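Local coordinates for periplasmic sugar-binding domain protein (PDB 3H75), which probably binds carbohydrate, as expected of a periplasmic solute-binding protein built from two alpha/beta lobes with a cleft between them, at residues E245-L250 against S256-G261; Y127-E132 against S238-S243; Q296-A301 against F335-L340; F18-S23 against L309-G314; A249-K254 against A301-L306. One frame throughout, in Å; residues are numbered along the deposited sequence.

In the fold
Interactions 1, 2, 3 and 5 gather round the sheet of the second alpha/beta lobe. Interactions 1 and 5 share helix 244-252, their centres about 6 Å apart; the centre of interaction 2 lies about 8 Å from that of interaction 1, across neighbouring strands 236-240 and 257-260. Helix 300-309 links interaction 3 to interaction 5. Interaction 4 is more distant, its centre about 14 Å from that of interaction 3, which it touches, and 19 Å from that of interaction 2. Interactions 1, 2 and 5 are nested inside the long loop it closes; interaction 3 crosses it. Interactions 1, 2 and 5 build the second lobe, interaction 3 ties its edge to the C-terminal segment, and interaction 4 bridges the lobes.

Interaction 1. Residues E245-L250 against S256-G261; sequences EALQAL and SVLEAG
Leu250 and Leu258 each lay a methyl over a peptide plane of the opposite segment, the flat groups of this contact. Leu258 CD2 sits above one face of the Ala246-Leu247 peptide, 3.8 Å from Ala246 O, and Leu250 CD1 lies over a face of the Ser256-Val257 peptide, 3.9 Å from Ser256 O. Both leucines hold CG anti to the backbone N (chi1 -177° in each), which carries their methyls across the gap between helix and strand. The remaining contacts are purely apolar: Leu258 CD2 also meets Ala246 CB at 4.0 Å and Leu247 CD2 at 3.9 Å, while Leu250 CD2 closes on Leu258 CB at 3.9 Å. Leu247 and Leu258 cross at about a right angle. Alanine suits position 246 because its short side chain lets the leucine methyl reach the helix backbone. The segments belong to a beta-alpha-beta unit, strand 236-240, helix 244-252 and strand 257-260; the axes of helix segment 245-250 and strand 257-260 approach to 8.9 Å. Leu247 continues outward against Ala303 and Leu306 of helix 300-309, and Leu298 adjoins Leu247 and Leu250; on the other face of the strand, Val257 and Glu259 turn to helix 122-137.

Interaction 2. Residues Y127-E132 against S238-S243; sequences YRMLKE and SGVNSS
In the doubly wound alpha/beta sheet of the second lobe, as in related periplasmic binding proteins, helices cover both faces, and Met129 on helix 122-137 meets Ser238 on strand 236-240. The two run nearly antiparallel, at 156°, with axes 8.8 Å apart. Met129, present as selenomethionine, carries the helix side of the contact. Its CG lies beside the backbone N and the chain runs on extended to SE, which is 3.4 Å from Ser238 OG and 3.5 Å from Gly239 O, so the large polarisable atom rests against two oxygens. A long, flexible, unbranched side chain suits this place: it spans from helix to sheet and bends at its end toward Val240. Ser238 is small enough to sit beneath it, with its CB also against Met129 CB at 3.9 Å; its buried hydroxyl has a weak hydrogen bond to Ser211 N. Trp210 of strand 206-211 and Glu259 of strand 257-260 border the methionine, which therefore covers three neighbouring strands. Just past the strand end, Asn241 OD1 is hydrogen-bonded to a glycerol, probably from the crystallisation liquor; such a molecule may mark a pocket, possibly the sugar site. Val240, with CG1 anti to the backbone N, directs CG2 at the methionine, whose bend at chi3 (-73°) brings CE to 3.6 Å from Val240 CG2.

Interaction 3. Residues Q296-A301 against F335-L340; sequences QALTPA and FGLQLL
Gln296 places CG beside its backbone N (chi1 -75°) and then runs extended (chi2 -176°), reaching Leu337, whose CG is anti to its own N (chi1 -172°) and whose isobutyl group points back across the gap. Gln296 NE2 comes to 3.4 Å from Leu337 CB. Leu337 CD2 goes on to meet Leu298 CD2 at 3.7 Å, the two leucines crossing at about a right angle on the buried side. On the more open side, two waters complete the contact, and a carboxamide suits this position because it offers a donor and an acceptor together. One water accepts from Gln296 NE2 at 3.1 Å and from the backbone N of Leu337 at 2.9 Å. The other donates to Gln296 OE1 and, at 2.7 Å, to Gln338 OE1, so both ends of the amide are engaged and its rotation is constrained. Strand 296-297 is the antiparallel edge strand of the second lobe's mixed sheet, and the contact joins it to the C-terminal piece that leads into helix 338-341. That piece also packs on helix 265-277, where Phe335 stacks on Trp268. Gln296 OE1 also accepts a weak bond from Gln302 NE2 of helix 300-309. Backbone bonds of Gln296 with Ala260 and of Leu298 with Leu258 pair the edge with strand 257-260.

Interaction 4. Residues F18-S23 against L309-G314; sequences FWVSYS and LGDQVG. With SO4 (sulfate ion), chain B.
Ser21 OG donates to Asp311 OD1 over 2.7 Å, meeting the oxygen on its syn side and 19° out of the carboxylate plane. A water closes the same corner, donating to Ser21 OG at 3.0 Å and to Asp311 OD2 at 2.8 Å, so each carboxylate oxygen has its own donor. This second link limits how the carboxylate can turn. Val20 CG1 packs against Asp311 OD2 at 3.8 Å. With an alanine in place of Asp311, the Ser21 hydroxyl would probably lose this acceptor and the water its link to the carboxylate. The Ser21 hydroxyl is also hydrogen-bonded to Thr17 O, one turn back; a short hydroxyl facing a carboxylate suits this partly exposed junction. Ser21 belongs to the early part of helix 17-33, the first helix of the alpha/beta first lobe, whereas Asp311 follows helix 300-309, which packs on the second lobe; the bond thus spans the two lobes. Gly310, the first residue to leave the helical angles, has a positive phi of 58°, a turn easily made without a side chain. Farther round helix 17-33, Trp19 NE1 donates to sulfate O2 over 3.0 Å at 158°, in the plane of the indole and at its edge; Arg44 also binds this ion, probably taken from the crystallisation liquor. Phe18 CE2 lies over one face of the indole, and Trp19 CZ3 in turn lies over the Tyr22 ring. Phe18 stacks with His262 of the facing lobe.

Interaction 5. Residues A249-K254 against A301-L306; sequences ALIDGK and AQARQL
Apolar contacts dominate where Ile251 and Leu250 meet Ala303. Ile251 CG1 approaches Ala303 CB to 3.8 Å, and Leu250 CD2 reaches the same methyl at 3.9 Å, so the alanine is seated between two branched side chains. Its small size suits the place, since the backbones here come within 6.7 Å between the CA atoms of Ile251 and Ala303. Ile251 CD1 slides past to Arg304, touching its CA at 3.7 Å. A second kind of contact pairs that methyl with a flat group: it lies 4.0 Å above one face of the Arg304 guanidinium, offset toward the rim. The arginine starts with CG anti to N and bends at chi2 (94°) and chi3 (-91°), curling its head back over the isoleucine. This is helix-to-helix packing on the outside of the second alpha/beta lobe: helix 300-309 lies beside helix 244-252 of a beta-alpha-beta unit, and Leu306 reaches on to Leu341 of helix 338-341. Backbone bonds finish helix 244-252 in a Schellman motif, with Gly253 at a positive phi of 82°. Gly253 N bonds Leu250 O at 3.0 Å, and Lys254 N makes a weak bond to Ala249 O; glycine suits the turn because a beta carbon at these angles would collide with the carbonyl oxygen of Asp252.

Interaction 1. Residues E245-L250 against S256-G261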
# COMPACT_ATOMS: atom_id res chain seq x y z
N GLU A 245 -10.92 -0.14 11.83
CA GLU A 245 -10.41 0.00 13.19
C GLU A 245 -9.28 1.02 13.28
O GLU A 245 -9.18 1.77 14.25
CB GLU A 245 -9.92 -1.35 13.72
CG GLU A 245 -9.87 -1.41 15.24
CD GLU A 245 -9.43 -2.76 15.75
OE1 GLU A 245 -9.80 -3.78 15.13
OE2 GLU A 245 -8.74 -2.81 16.79
N ALA A 246 -8.41 1.05 12.27
CA ALA A 246 -7.30 2.00 12.27
C ALA A 246 -7.81 3.43 12.11
O ALA A 246 -7.31 4.35 12.75
CB ALA A 246 -6.32 1.67 11.14
N LEU A 247 -8.81 3.60 11.24
CA LEU A 247 -9.38 4.93 11.02
C LEU A 247 -10.01 5.43 12.32
O LEU A 247 -9.85 6.59 12.68
CB LEU A 247 -10.43 4.88 9.91
CG LEU A 247 -9.89 4.53 8.51
CD1 LEU A 247 -11.06 4.21 7.60
CD2 LEU A 247 -9.07 5.68 7.95
N GLN A 248 -10.72 4.55 13.01
CA GLN A 248 -11.35 4.94 14.26
C GLN A 248 -10.29 5.30 15.29
O GLN A 248 -10.45 6.25 16.05
CB GLN A 248 -12.22 3.80 14.80
CG GLN A 248 -13.02 4.18 16.06
CD GLN A 248 -14.03 5.28 15.80
OE1 GLN A 248 -14.97 5.10 15.03
NE2 GLN A 248 -13.83 6.43 16.43
N ALA A 249 -9.20 4.53 15.33
CA ALA A 249 -8.14 4.80 16.29
C ALA A 249 -7.48 6.15 16.01
O ALA A 249 -7.08 6.85 16.94
CB ALA A 249 -7.10 3.69 16.24
N LEU A 250 -7.36 6.51 14.74
CA LEU A 250 -6.76 7.78 14.38
C LEU A 250 -7.69 8.90 14.87
O LEU A 250 -7.25 9.89 15.46
CB LEU A 250 -6.57 7.89 12.87
CG LEU A 250 -5.87 9.17 12.40
CD1 LEU A 250 -4.41 9.16 12.85
CD2 LEU A 250 -5.95 9.28 10.90
N SER A 256 -1.51 7.65 16.30
CA SER A 256 -1.04 9.00 16.01
C SER A 256 -0.85 9.40 14.56
O SER A 256 -1.07 10.55 14.20
CB SER A 256 0.25 9.28 16.77
OG SER A 256 0.01 9.27 18.17
N VAL A 257 -0.43 8.45 13.74
CA VAL A 257 -0.19 8.71 12.32
C VAL A 257 -0.71 7.55 11.49
O VAL A 257 -0.46 6.39 11.81
CB VAL A 257 1.32 8.86 12.02
CG1 VAL A 257 1.52 9.22 10.55
CG2 VAL A 257 1.93 9.93 12.93
N LEU A 258 -1.45 7.86 10.42
CA LEU A 258 -1.96 6.81 9.55
C LEU A 258 -1.80 7.26 8.11
O LEU A 258 -2.50 8.17 7.65
CB LEU A 258 -3.44 6.51 9.85
CG LEU A 258 -4.09 5.37 9.05
CD1 LEU A 258 -3.31 4.07 9.23
CD2 LEU A 258 -5.53 5.20 9.51
N GLU A 259 -0.85 6.65 7.40
CA GLU A 259 -0.59 6.96 6.00
C GLU A 259 -1.55 6.12 5.17
O GLU A 259 -1.58 4.90 5.30
CB GLU A 259 0.85 6.61 5.62
CG GLU A 259 1.92 7.53 6.20
CD GLU A 259 1.95 8.89 5.53
OE1 GLU A 259 1.56 8.98 4.35
OE2 GLU A 259 2.37 9.86 6.19
N ALA A 260 -2.32 6.77 4.30
CA ALA A 260 -3.27 6.03 3.48
C ALA A 260 -3.38 6.60 2.09
O ALA A 260 -2.96 7.73 1.84
CB ALA A 260 -4.65 6.03 4.15
N GLY A 261 -3.95 5.81 1.19
CA GLY A 261 -4.14 6.26 -0.18
C GLY A 261 -3.74 5.26 -1.25
O GLY A 261 -4.30 5.27 -2.34

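Interaction 2. Residues Y127-E132 against S238-S243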
# COMPACT_ATOMS: atom_id res chain seq x y z
N TYR A 127 9.22 7.33 5.58
CA TYR A 127 9.96 8.50 6.05
C TYR A 127 9.04 9.42 6.85
O TYR A 127 9.33 9.79 7.99
CB TYR A 127 10.53 9.25 4.84
CG TYR A 127 11.25 10.53 5.16
CD1 TYR A 127 12.49 10.52 5.78
CD2 TYR A 127 10.71 11.76 4.79
CE1 TYR A 127 13.18 11.70 6.03
CE2 TYR A 127 11.39 12.95 5.03
CZ TYR A 127 12.63 12.91 5.65
OH TYR A 127 13.31 14.09 5.90
N ARG A 128 7.91 9.77 6.25
CA ARG A 128 6.96 10.67 6.89
C ARG A 128 6.41 10.13 8.20
O ARG A 128 6.14 10.90 9.11
CB ARG A 128 5.82 11.00 5.92
CG ARG A 128 6.25 11.92 4.78
CD ARG A 128 6.69 13.28 5.31
NE ARG A 128 7.47 14.04 4.33
CZ ARG A 128 8.18 15.12 4.63
NH1 ARG A 128 8.21 15.58 5.87
NH2 ARG A 128 8.87 15.75 3.68
N MSE A 129 6.24 8.81 8.31
CA MSE A 129 5.72 8.29 9.56
C MSE A 129 6.61 8.62 10.74
O MSE A 129 6.12 9.04 11.79
CB MSE A 129 5.51 6.77 9.50
CG MSE A 129 4.26 6.36 8.74
SE MSE A 129 3.80 4.50 9.05
CE MSE A 129 5.22 3.66 8.02
N LEU A 130 7.92 8.46 10.59
CA LEU A 130 8.80 8.77 11.71
C LEU A 130 8.83 10.28 11.96
O LEU A 130 8.78 10.70 13.11
CB LEU A 130 10.23 8.26 11.47
CG LEU A 130 11.10 8.39 12.73
CD1 LEU A 130 10.48 7.58 13.86
CD2 LEU A 130 12.50 7.92 12.45
N LYS A 131 8.90 11.08 10.89
CA LYS A 131 8.92 12.53 11.07
C LYS A 131 7.67 13.01 11.79
O LYS A 131 7.74 13.86 12.68
CB LYS A 131 9.05 13.24 9.72
CG LYS A 131 10.44 13.14 9.11
CD LYS A 131 10.59 14.04 7.89
CE LYS A 131 10.54 15.52 8.24
NZ LYS A 131 11.72 15.96 9.04
N GLU A 132 6.52 12.45 11.43
CA GLU A 132 5.25 12.81 12.05
C GLU A 132 5.21 12.39 13.52
O GLU A 132 4.75 13.14 14.38
CB GLU A 132 4.08 12.17 11.30
CG GLU A 132 3.71 12.88 10.01
CD GLU A 132 3.06 14.23 10.28
OE1 GLU A 132 1.94 14.24 10.84
OE2 GLU A 132 3.68 15.26 9.96
N SER A 238 2.41 4.67 14.63
CA SER A 238 2.14 5.04 13.24
C SER A 238 1.75 3.77 12.48
O SER A 238 2.11 2.65 12.88
CB SER A 238 3.37 5.67 12.58
OG SER A 238 4.39 4.71 12.37
N GLY A 239 1.02 3.94 11.39
CA GLY A 239 0.62 2.81 10.57
C GLY A 239 0.32 3.22 9.14
O GLY A 239 0.26 4.41 8.83
N VAL A 240 0.14 2.22 8.28
CA VAL A 240 -0.18 2.43 6.87
C VAL A 240 -1.42 1.59 6.53
O VAL A 240 -1.55 0.47 7.01
CB VAL A 240 0.97 1.96 5.95
CG1 VAL A 240 0.61 2.24 4.49
CG2 VAL A 240 2.25 2.67 6.31
N ASN A 241 -2.31 2.16 5.71
CA ASN A 241 -3.56 1.55 5.23
C ASN A 241 -4.77 2.34 5.76
O ASN A 241 -4.61 3.47 6.23
CB ASN A 241 -3.71 0.07 5.64
CG ASN A 241 -2.64 -0.84 5.02
OD1 ASN A 241 -1.89 -0.44 4.13
ND2 ASN A 241 -2.58 -2.08 5.50
N SER A 242 -5.95 1.75 5.69
CA SER A 242 -7.16 2.44 6.14
C SER A 242 -8.25 1.51 6.65
O SER A 242 -9.43 1.69 6.35
CB SER A 242 -7.71 3.32 5.01
OG SER A 242 -8.04 2.53 3.87
N SER A 243 -7.86 0.50 7.43
CA SER A 243 -8.86 -0.42 7.96
C SER A 243 -9.81 0.37 8.86
O SER A 243 -9.43 1.38 9.45
CB SER A 243 -8.20 -1.54 8.77
OG SER A 243 -7.59 -1.02 9.94

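Interaction 3. Residues Q296-A301 against F335-L340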
# COMPACT_ATOMS: atom_id res chain seq x y z
N GLN A 296 -0.93 9.91 2.06
CA GLN A 296 -1.23 11.12 2.80
C GLN A 296 -1.39 10.73 4.26
O GLN A 296 -1.97 9.69 4.56
CB GLN A 296 -2.54 11.76 2.34
CG GLN A 296 -2.49 12.49 1.01
CD GLN A 296 -3.81 13.17 0.70
OE1 GLN A 296 -4.35 13.90 1.53
NE2 GLN A 296 -4.33 12.95 -0.50
N ALA A 297 -0.87 11.56 5.15
CA ALA A 297 -1.02 11.32 6.58
C ALA A 297 -2.41 11.86 6.88
O ALA A 297 -2.61 13.07 6.99
CB ALA A 297 0.03 12.09 7.36
N LEU A 298 -3.38 10.95 6.99
CA LEU A 298 -4.77 11.32 7.22
C LEU A 298 -5.07 12.21 8.41
O LEU A 298 -4.47 12.06 9.47
CB LEU A 298 -5.63 10.06 7.35
CG LEU A 298 -5.74 9.11 6.17
CD1 LEU A 298 -6.59 7.92 6.59
CD2 LEU A 298 -6.37 9.82 4.97
N THR A 299 -6.00 13.13 8.21
CA THR A 299 -6.45 14.01 9.27
C THR A 299 -7.67 13.28 9.83
O THR A 299 -8.22 12.40 9.17
CB THR A 299 -6.91 15.37 8.73
OG1 THR A 299 -8.00 15.18 7.83
CG2 THR A 299 -5.78 16.07 7.99
N PRO A 300 -8.10 13.63 11.05
CA PRO A 300 -9.28 12.95 11.60
C PRO A 300 -10.50 13.13 10.70
O PRO A 300 -11.30 12.21 10.54
CB PRO A 300 -9.45 13.62 12.96
CG PRO A 300 -8.03 13.93 13.35
CD PRO A 300 -7.46 14.48 12.07
N ALA A 301 -10.63 14.31 10.11
CA ALA A 301 -11.75 14.60 9.22
C ALA A 301 -11.76 13.67 8.01
O ALA A 301 -12.80 13.15 7.63
CB ALA A 301 -11.69 16.05 8.76
N PHE A 335 -4.97 11.41 -10.53
CA PHE A 335 -5.05 10.32 -9.56
C PHE A 335 -4.63 10.73 -8.15
O PHE A 335 -3.53 11.24 -7.95
CB PHE A 335 -4.18 9.13 -10.00
CG PHE A 335 -4.56 8.55 -11.34
CD1 PHE A 335 -5.89 8.41 -11.72
CD2 PHE A 335 -3.57 8.10 -12.20
CE1 PHE A 335 -6.23 7.83 -12.94
CE2 PHE A 335 -3.89 7.52 -13.43
CZ PHE A 335 -5.23 7.38 -13.80
N GLY A 336 -5.50 10.49 -7.18
CA GLY A 336 -5.19 10.85 -5.81
C GLY A 336 -6.35 10.60 -4.87
O GLY A 336 -7.49 10.39 -5.30
N LEU A 337 -6.06 10.63 -3.58
CA LEU A 337 -7.09 10.41 -2.57
C LEU A 337 -8.14 11.51 -2.61
O LEU A 337 -9.29 11.30 -2.24
CB LEU A 337 -6.45 10.34 -1.18
CG LEU A 337 -7.33 9.93 -0.00
CD1 LEU A 337 -7.93 8.55 -0.26
CD2 LEU A 337 -6.48 9.91 1.26
N GLN A 338 -7.75 12.70 -3.06
CA GLN A 338 -8.69 13.81 -3.11
C GLN A 338 -9.90 13.51 -3.99
O GLN A 338 -10.98 14.04 -3.74
CB GLN A 338 -7.99 15.08 -3.59
CG GLN A 338 -8.83 16.34 -3.40
CD GLN A 338 -9.53 16.36 -2.05
OE1 GLN A 338 -8.91 16.13 -1.01
NE2 GLN A 338 -10.83 16.64 -2.06
N LEU A 339 -9.73 12.67 -5.00
CA LEU A 339 -10.83 12.32 -5.88
C LEU A 339 -11.92 11.56 -5.11
O LEU A 339 -13.07 11.52 -5.53
CB LEU A 339 -10.34 11.45 -7.05
CG LEU A 339 -9.38 12.10 -8.05
CD1 LEU A 339 -8.99 11.09 -9.12
CD2 LEU A 339 -10.05 13.31 -8.69
N LEU A 340 -11.54 10.98 -3.98
CA LEU A 340 -12.47 10.22 -3.15
C LEU A 340 -13.07 11.06 -2.03
O LEU A 340 -14.14 10.73 -1.51
CB LEU A 340 -11.77 9.01 -2.52
CG LEU A 340 -11.35 7.81 -3.37
CD1 LEU A 340 -10.35 8.23 -4.43
CD2 LEU A 340 -10.74 6.76 -2.45
O HOH W 1 -3.35 10.87 -2.60
O HOH W 2 -6.34 15.43 -0.35

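Interaction 4. Residues F18-S23 against L309-G314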
# COMPACT_ATOMS: atom_id res chain seq x y z
N PHE A 18 -6.83 -4.78 3.67
CA PHE A 18 -6.22 -3.93 2.66
C PHE A 18 -6.42 -4.44 1.25
O PHE A 18 -6.84 -3.69 0.37
CB PHE A 18 -4.72 -3.77 2.88
CG PHE A 18 -4.03 -3.06 1.74
CD1 PHE A 18 -4.16 -1.69 1.58
CD2 PHE A 18 -3.34 -3.79 0.78
CE1 PHE A 18 -3.63 -1.05 0.46
CE2 PHE A 18 -2.80 -3.17 -0.35
CZ PHE A 18 -2.94 -1.79 -0.51
N TRP A 19 -6.11 -5.71 1.03
CA TRP A 19 -6.22 -6.27 -0.30
C TRP A 19 -7.65 -6.39 -0.79
O TRP A 19 -7.89 -6.34 -2.00
CB TRP A 19 -5.44 -7.58 -0.38
CG TRP A 19 -3.97 -7.30 -0.57
CD1 TRP A 19 -2.95 -7.58 0.30
CD2 TRP A 19 -3.38 -6.63 -1.68
NE1 TRP A 19 -1.76 -7.11 -0.21
CE2 TRP A 19 -1.99 -6.53 -1.42
CE3 TRP A 19 -3.88 -6.10 -2.88
CZ2 TRP A 19 -1.11 -5.91 -2.32
CZ3 TRP A 19 -3.00 -5.49 -3.77
CH2 TRP A 19 -1.63 -5.40 -3.48
N VAL A 20 -8.60 -6.53 0.13
CA VAL A 20 -10.00 -6.59 -0.27
C VAL A 20 -10.42 -5.17 -0.69
O VAL A 20 -11.14 -4.99 -1.67
CB VAL A 20 -10.90 -7.08 0.88
CG1 VAL A 20 -12.37 -6.88 0.52
CG2 VAL A 20 -10.62 -8.56 1.15
N SER A 21 -9.95 -4.16 0.04
CA SER A 21 -10.28 -2.78 -0.30
C SER A 21 -9.69 -2.41 -1.65
O SER A 21 -10.30 -1.67 -2.43
CB SER A 21 -9.77 -1.83 0.78
OG SER A 21 -10.51 -2.00 1.98
N TYR A 22 -8.50 -2.93 -1.93
CA TYR A 22 -7.81 -2.69 -3.20
C TYR A 22 -8.69 -3.28 -4.31
O TYR A 22 -8.94 -2.64 -5.33
CB TYR A 22 -6.45 -3.37 -3.16
CG TYR A 22 -5.46 -2.97 -4.24
CD1 TYR A 22 -4.44 -2.05 -3.97
CD2 TYR A 22 -5.50 -3.56 -5.50
CE1 TYR A 22 -3.48 -1.75 -4.93
CE2 TYR A 22 -4.54 -3.26 -6.47
CZ TYR A 22 -3.53 -2.36 -6.18
OH TYR A 22 -2.54 -2.11 -7.10
N SER A 23 -9.16 -4.51 -4.08
CA SER A 23 -10.01 -5.19 -5.05
C SER A 23 -11.34 -4.48 -5.27
O SER A 23 -11.78 -4.31 -6.41
CB SER A 23 -10.30 -6.63 -4.58
OG SER A 23 -9.13 -7.42 -4.64
N LEU A 309 -17.64 5.57 4.56
CA LEU A 309 -17.82 4.94 3.25
C LEU A 309 -17.29 3.51 3.12
O LEU A 309 -17.90 2.69 2.44
CB LEU A 309 -17.18 5.82 2.18
CG LEU A 309 -17.97 7.10 1.88
CD1 LEU A 309 -17.10 8.09 1.13
CD2 LEU A 309 -19.22 6.74 1.09
N GLY A 310 -16.18 3.22 3.77
CA GLY A 310 -15.63 1.88 3.69
C GLY A 310 -15.35 1.50 2.24
O GLY A 310 -14.92 2.34 1.44
N ASP A 311 -15.60 0.24 1.89
CA ASP A 311 -15.34 -0.22 0.53
C ASP A 311 -16.38 0.23 -0.50
O ASP A 311 -16.40 -0.25 -1.63
CB ASP A 311 -15.17 -1.74 0.52
CG ASP A 311 -13.89 -2.19 1.20
OD1 ASP A 311 -13.09 -1.32 1.61
OD2 ASP A 311 -13.68 -3.42 1.33
N GLN A 312 -17.23 1.16 -0.10
CA GLN A 312 -18.23 1.70 -1.01
C GLN A 312 -17.66 3.01 -1.55
O GLN A 312 -18.26 3.65 -2.42
CB GLN A 312 -19.55 1.98 -0.27
CG GLN A 312 -20.20 0.73 0.33
CD GLN A 312 -20.74 -0.22 -0.73
OE1 GLN A 312 -21.04 -1.38 -0.43
NE2 GLN A 312 -20.89 0.26 -1.95
N VAL A 313 -16.49 3.41 -1.06
CA VAL A 313 -15.88 4.66 -1.49
C VAL A 313 -15.64 4.76 -3.00
O VAL A 313 -15.76 5.84 -3.57
CB VAL A 313 -14.54 4.93 -0.72
CG1 VAL A 313 -13.47 3.94 -1.15
CG2 VAL A 313 -14.09 6.36 -0.96
N GLY A 314 -15.33 3.65 -3.64
CA GLY A 314 -15.09 3.68 -5.07
C GLY A 314 -16.30 4.11 -5.89
O GLY A 314 -16.15 4.64 -7.00
S SO4 B . 2.34 -6.95 -0.00
O1 SO4 B . 3.17 -5.73 0.13
O2 SO4 B . 1.06 -6.73 0.69
O3 SO4 B . 2.10 -7.19 -1.43
O4 SO4 B . 3.05 -8.10 0.60
O HOH W 3 -11.87 -4.35 3.18

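Interaction 5. Residues A249-K254 against A301-L306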
# COMPACT_ATOMS: atom_id res chain seq x y z
N ALA A 249 -9.20 4.53 15.33
CA ALA A 249 -8.14 4.80 16.29
C ALA A 249 -7.48 6.15 16.01
O ALA A 249 -7.08 6.85 16.94
CB ALA A 249 -7.10 3.69 16.24
N LEU A 250 -7.36 6.51 14.74
CA LEU A 250 -6.76 7.78 14.38
C LEU A 250 -7.69 8.90 14.87
O LEU A 250 -7.25 9.89 15.46
CB LEU A 250 -6.57 7.89 12.87
CG LEU A 250 -5.87 9.17 12.40
CD1 LEU A 250 -4.41 9.16 12.85
CD2 LEU A 250 -5.95 9.28 10.90
N ILE A 251 -8.99 8.72 14.62
CA ILE A 251 -9.99 9.70 15.03
C ILE A 251 -9.98 9.86 16.55
O ILE A 251 -10.10 10.98 17.07
CB ILE A 251 -11.39 9.28 14.56
CG1 ILE A 251 -11.44 9.27 13.03
CG2 ILE A 251 -12.44 10.22 15.12
CD1 ILE A 251 -12.70 8.65 12.44
N ASP A 252 -9.83 8.75 17.26
CA ASP A 252 -9.81 8.75 18.73
C ASP A 252 -8.49 9.25 19.31
O ASP A 252 -8.38 9.47 20.52
CB ASP A 252 -10.08 7.35 19.28
CG ASP A 252 -11.49 6.87 19.01
OD1 ASP A 252 -12.39 7.72 18.83
OD2 ASP A 252 -11.71 5.64 19.00
N GLY A 253 -7.49 9.41 18.45
CA GLY A 253 -6.19 9.89 18.91
C GLY A 253 -5.30 8.81 19.50
O GLY A 253 -4.20 9.10 19.97
N LYS A 254 -5.76 7.56 19.46
CA LYS A 254 -4.98 6.44 20.00
C LYS A 254 -3.87 6.06 19.03
O LYS A 254 -2.79 5.65 19.44
CB LYS A 254 -5.89 5.24 20.26
CG LYS A 254 -7.01 5.53 21.26
CD LYS A 254 -6.45 5.98 22.60
CE LYS A 254 -7.57 6.36 23.56
NZ LYS A 254 -8.56 5.25 23.69
N ALA A 301 -10.63 14.31 10.11
CA ALA A 301 -11.75 14.60 9.22
C ALA A 301 -11.76 13.67 8.01
O ALA A 301 -12.80 13.15 7.63
CB ALA A 301 -11.69 16.05 8.76
N GLN A 302 -10.59 13.47 7.40
CA GLN A 302 -10.48 12.59 6.25
C GLN A 302 -10.75 11.15 6.65
O GLN A 302 -11.39 10.39 5.92
CB GLN A 302 -9.09 12.69 5.64
CG GLN A 302 -8.75 14.04 5.05
CD GLN A 302 -7.33 14.10 4.54
OE1 GLN A 302 -6.38 13.83 5.28
NE2 GLN A 302 -7.17 14.45 3.27
N ALA A 303 -10.25 10.76 7.82
CA ALA A 303 -10.44 9.40 8.32
C ALA A 303 -11.92 9.12 8.54
O ALA A 303 -12.39 8.01 8.29
CB ALA A 303 -9.66 9.20 9.62
N ARG A 304 -12.65 10.13 9.01
CA ARG A 304 -14.08 9.99 9.26
C ARG A 304 -14.81 9.68 7.95
O ARG A 304 -15.69 8.83 7.91
CB ARG A 304 -14.63 11.29 9.86
CG ARG A 304 -16.12 11.27 10.19
CD ARG A 304 -16.38 10.88 11.65
NE ARG A 304 -16.56 9.45 11.84
CZ ARG A 304 -16.73 8.86 13.02
NH1 ARG A 304 -16.75 9.59 14.13
NH2 ARG A 304 -16.90 7.55 13.10
N GLN A 305 -14.43 10.39 6.89
CA GLN A 305 -15.03 10.18 5.58
C GLN A 305 -14.79 8.76 5.08
O GLN A 305 -15.71 8.08 4.63
CB GLN A 305 -14.46 11.17 4.56
CG GLN A 305 -14.88 12.61 4.77
CD GLN A 305 -14.27 13.54 3.73
OE1 GLN A 305 -13.12 13.98 3.87
NE2 GLN A 305 -15.02 13.82 2.68
N LEU A 306 -13.54 8.32 5.14
CA LEU A 306 -13.19 6.99 4.69
C LEU A 306 -13.83 5.90 5.54
O LEU A 306 -14.17 4.83 5.04
CB LEU A 306 -11.67 6.81 4.71
CG LEU A 306 -10.85 7.68 3.75
CD1 LEU A 306 -9.38 7.39 3.95
CD2 LEU A 306 -11.26 7.40 2.30